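Local coordinates for protein endoribonuclease AbiQ (Lactococcus lactis, PDB 4GLK) that cleaves RNA as the toxic, probably sequence-specific endoribonuclease of a type III toxin-antitoxin system, and is neutralised by its cognate RNA antitoxin AntiQ, at residues 64-74 against 84-92. The protein carries 1 engineered substitution. Residues are numbered along the deposited sequence; the frame is centred on the assembly and turned at random.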
# COMPACT_ATOMS: atom_id res chain seq x y z
N MET A 64 -3.78 -14.92 -2.52
CA MET A 64 -4.20 -13.53 -2.72
C MET A 64 -5.67 -13.45 -3.09
O MET A 64 -6.35 -12.53 -2.63
CB MET A 64 -3.33 -12.90 -3.81
CG MET A 64 -2.52 -11.71 -3.37
SD MET A 64 -1.51 -11.79 -1.88
CE MET A 64 -0.17 -10.80 -2.39
N LYS A 65 -6.16 -14.41 -3.89
CA LYS A 65 -7.55 -14.52 -4.33
C LYS A 65 -8.45 -14.78 -3.12
O LYS A 65 -9.56 -14.27 -3.07
CB LYS A 65 -7.69 -15.67 -5.35
CG LYS A 65 -7.95 -15.24 -6.77
CD LYS A 65 -9.15 -16.00 -7.36
CE LYS A 65 -9.05 -16.26 -8.87
NZ LYS A 65 -10.09 -15.53 -9.63
N LYS A 66 -7.95 -15.56 -2.15
CA LYS A 66 -8.69 -15.91 -0.94
C LYS A 66 -8.77 -14.71 0.02
O LYS A 66 -9.63 -14.68 0.90
CB LYS A 66 -8.03 -17.11 -0.24
N ARG A 67 -7.87 -13.72 -0.16
CA ARG A 67 -7.89 -12.53 0.67
C ARG A 67 -8.42 -11.27 -0.05
O ARG A 67 -7.95 -10.16 0.19
CB ARG A 67 -6.60 -12.34 1.48
CG ARG A 67 -5.29 -12.40 0.71
CD ARG A 67 -4.09 -12.52 1.64
NE ARG A 67 -4.08 -13.77 2.41
CZ ARG A 67 -3.06 -14.18 3.16
NH1 ARG A 67 -1.96 -13.44 3.26
NH2 ARG A 67 -3.13 -15.33 3.82
N SER A 68 -9.46 -11.45 -0.88
CA SER A 68 -10.11 -10.37 -1.63
C SER A 68 -10.68 -9.23 -0.76
O SER A 68 -10.88 -8.15 -1.28
CB SER A 68 -11.15 -10.91 -2.60
OG SER A 68 -12.36 -11.24 -1.94
N ARG A 69 -10.89 -9.45 0.56
CA ARG A 69 -11.35 -8.40 1.50
C ARG A 69 -10.23 -7.39 1.84
O ARG A 69 -10.51 -6.31 2.37
CB ARG A 69 -11.79 -9.04 2.82
CG ARG A 69 -13.22 -9.55 2.81
CD ARG A 69 -13.54 -10.25 4.11
NE ARG A 69 -13.01 -11.60 4.12
CZ ARG A 69 -13.22 -12.49 5.08
NH1 ARG A 69 -13.96 -12.15 6.14
NH2 ARG A 69 -12.72 -13.71 5.01
N ILE A 70 -8.99 -7.76 1.56
CA ILE A 70 -7.79 -7.05 1.99
C ILE A 70 -6.78 -6.76 0.88
O ILE A 70 -5.92 -5.91 1.05
CB ILE A 70 -7.24 -7.99 3.11
CG1 ILE A 70 -7.20 -7.33 4.45
CG2 ILE A 70 -6.07 -8.91 2.79
CD1 ILE A 70 -8.38 -7.54 5.08
N VAL A 71 -6.87 -7.48 -0.23
CA VAL A 71 -5.96 -7.34 -1.35
C VAL A 71 -6.76 -6.97 -2.60
O VAL A 71 -7.79 -7.59 -2.86
CB VAL A 71 -5.16 -8.65 -1.58
CG1 VAL A 71 -4.53 -8.69 -2.98
CG2 VAL A 71 -4.11 -8.87 -0.50
N THR A 72 -6.28 -5.95 -3.35
CA THR A 72 -6.84 -5.60 -4.65
C THR A 72 -5.91 -6.14 -5.73
O THR A 72 -4.71 -5.85 -5.72
CB THR A 72 -7.09 -4.09 -4.84
OG1 THR A 72 -8.02 -3.68 -3.86
CG2 THR A 72 -7.71 -3.77 -6.19
N ARG A 73 -6.48 -6.87 -6.68
CA ARG A 73 -5.76 -7.44 -7.82
C ARG A 73 -5.67 -6.42 -8.96
O ARG A 73 -6.66 -5.79 -9.31
CB ARG A 73 -6.47 -8.71 -8.27
CG ARG A 73 -6.52 -9.78 -7.20
CD ARG A 73 -7.40 -10.93 -7.63
NE ARG A 73 -6.88 -11.60 -8.82
CZ ARG A 73 -7.61 -12.37 -9.62
NH1 ARG A 73 -8.90 -12.56 -9.38
NH2 ARG A 73 -7.06 -12.95 -10.67
N LEU A 74 -4.48 -6.21 -9.48
CA LEU A 74 -4.26 -5.22 -10.53
C LEU A 74 -4.27 -5.92 -11.87
O LEU A 74 -3.78 -7.04 -11.97
CB LEU A 74 -2.91 -4.49 -10.33
CG LEU A 74 -2.79 -3.31 -9.34
CD1 LEU A 74 -4.08 -2.98 -8.60
CD2 LEU A 74 -1.61 -3.51 -8.41
N LEU A 84 -1.37 -8.00 -13.14
CA LEU A 84 -0.14 -7.20 -13.08
C LEU A 84 0.48 -7.13 -11.68
O LEU A 84 1.68 -6.87 -11.56
CB LEU A 84 -0.47 -5.78 -13.58
CG LEU A 84 -0.12 -5.36 -15.02
CD1 LEU A 84 -0.40 -6.43 -16.03
CD2 LEU A 84 -0.84 -4.09 -15.40
N GLY A 85 -0.34 -7.31 -10.65
CA GLY A 85 0.12 -7.23 -9.28
C GLY A 85 -0.97 -7.16 -8.23
O GLY A 85 -2.13 -7.47 -8.52
N TYR A 86 -0.59 -6.79 -6.99
CA TYR A 86 -1.51 -6.74 -5.83
C TYR A 86 -1.26 -5.58 -4.91
O TYR A 86 -0.12 -5.32 -4.52
CB TYR A 86 -1.38 -8.02 -4.95
CG TYR A 86 -1.36 -9.31 -5.74
CD1 TYR A 86 -2.55 -9.87 -6.21
CD2 TYR A 86 -0.16 -9.94 -6.06
CE1 TYR A 86 -2.54 -11.04 -6.97
CE2 TYR A 86 -0.14 -11.10 -6.83
CZ TYR A 86 -1.33 -11.65 -7.27
OH TYR A 86 -1.33 -12.83 -7.99
N LEU A 87 -2.36 -4.97 -4.46
CA LEU A 87 -2.34 -3.92 -3.46
C LEU A 87 -2.71 -4.58 -2.17
O LEU A 87 -3.74 -5.24 -2.08
CB LEU A 87 -3.35 -2.83 -3.77
CG LEU A 87 -3.01 -1.87 -4.84
CD1 LEU A 87 -4.21 -1.00 -5.08
CD2 LEU A 87 -1.80 -1.03 -4.45
N LEU A 88 -1.87 -4.40 -1.16
CA LEU A 88 -2.07 -5.01 0.14
C LEU A 88 -2.61 -3.99 1.14
O LEU A 88 -1.86 -3.45 1.93
CB LEU A 88 -0.71 -5.57 0.59
CG LEU A 88 -0.36 -7.01 0.18
CD1 LEU A 88 -0.26 -7.18 -1.32
CD2 LEU A 88 0.96 -7.43 0.81
N HIS A 89 -3.92 -3.67 1.06
CA HIS A 89 -4.63 -2.70 1.93
C HIS A 89 -4.37 -2.91 3.41
O HIS A 89 -4.22 -1.94 4.15
CB HIS A 89 -6.15 -2.73 1.67
CG HIS A 89 -6.55 -2.36 0.29
ND1 HIS A 89 -6.94 -1.06 -0.03
CD2 HIS A 89 -6.64 -3.12 -0.82
CE1 HIS A 89 -7.24 -1.08 -1.32
NE2 HIS A 89 -7.09 -2.29 -1.83
N HIS A 90 -4.31 -4.19 3.84
CA HIS A 90 -4.04 -4.57 5.23
C HIS A 90 -2.66 -4.14 5.72
O HIS A 90 -2.46 -4.04 6.92
CB HIS A 90 -4.25 -6.08 5.43
CG HIS A 90 -3.32 -6.98 4.67
ND1 HIS A 90 -3.37 -7.06 3.29
CD2 HIS A 90 -2.42 -7.88 5.13
CE1 HIS A 90 -2.49 -7.99 2.95
NE2 HIS A 90 -1.89 -8.51 4.02
N ASN A 91 -1.74 -3.84 4.80
CA ASN A 91 -0.38 -3.38 5.14
C ASN A 91 -0.15 -1.91 4.80
O ASN A 91 1.01 -1.45 4.79
CB ASN A 91 0.66 -4.27 4.49
CG ASN A 91 0.68 -5.65 5.07
OD1 ASN A 91 0.40 -5.87 6.26
ND2 ASN A 91 0.94 -6.61 4.23
N MET A 92 -1.22 -1.15 4.59
CA MET A 92 -1.08 0.28 4.32
C MET A 92 -0.58 1.00 5.58
O MET A 92 -0.77 0.49 6.70
CB MET A 92 -2.39 0.89 3.78
CG MET A 92 -3.47 0.96 4.80
SD MET A 92 -4.95 1.70 4.14
CE MET A 92 -5.89 1.84 5.67
O HOH W 1 -3.21 -9.53 -10.23
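T72 and L87 form a hydrogen-bonded antiparallel pair, T72 N bonding L87 O and L87 N bonding T72 O. From T72 the side chain reaches on to H89: OG1, anti to the carbonyl carbon (chi1 -61°), meets H89 NE2 at the ring edge, 2.6 Å away, in a short hydrogen bond. L74 lies on the same sheet face as T72 and L87, its CD1 4.0 Å from L87 CD1, and a water bridges L74 O and G85 O.

Across the sheet, the last turn of helix 58-66 lays M64 over Y86. M64 CG lies 3.6 Å from the Y86 ring centroid, over the face, in a CH-pi contact. A turn at chi2 (50°) carries M64 SD on above the ring in a more distant Met-aromatic contact, while M64 CE reaches L88 CD1 (3.8 Å). V71 CG1 packs on Y86 CB, and R73 CG approaches the ring edge. I70 crosses H90 at about a right angle, its CG2 3.3 Å from H90 ND1.

Farther out, L74 and L87 pack on M122 of helix 110-124, and S133 OG of helix 126-143 bonds H89 ND1. The T72-H89-S133 chain thus satisfies both imidazole nitrogens of a buried histidine, while M64, V71, Y86 and L88 join through apolar and aromatic contacts.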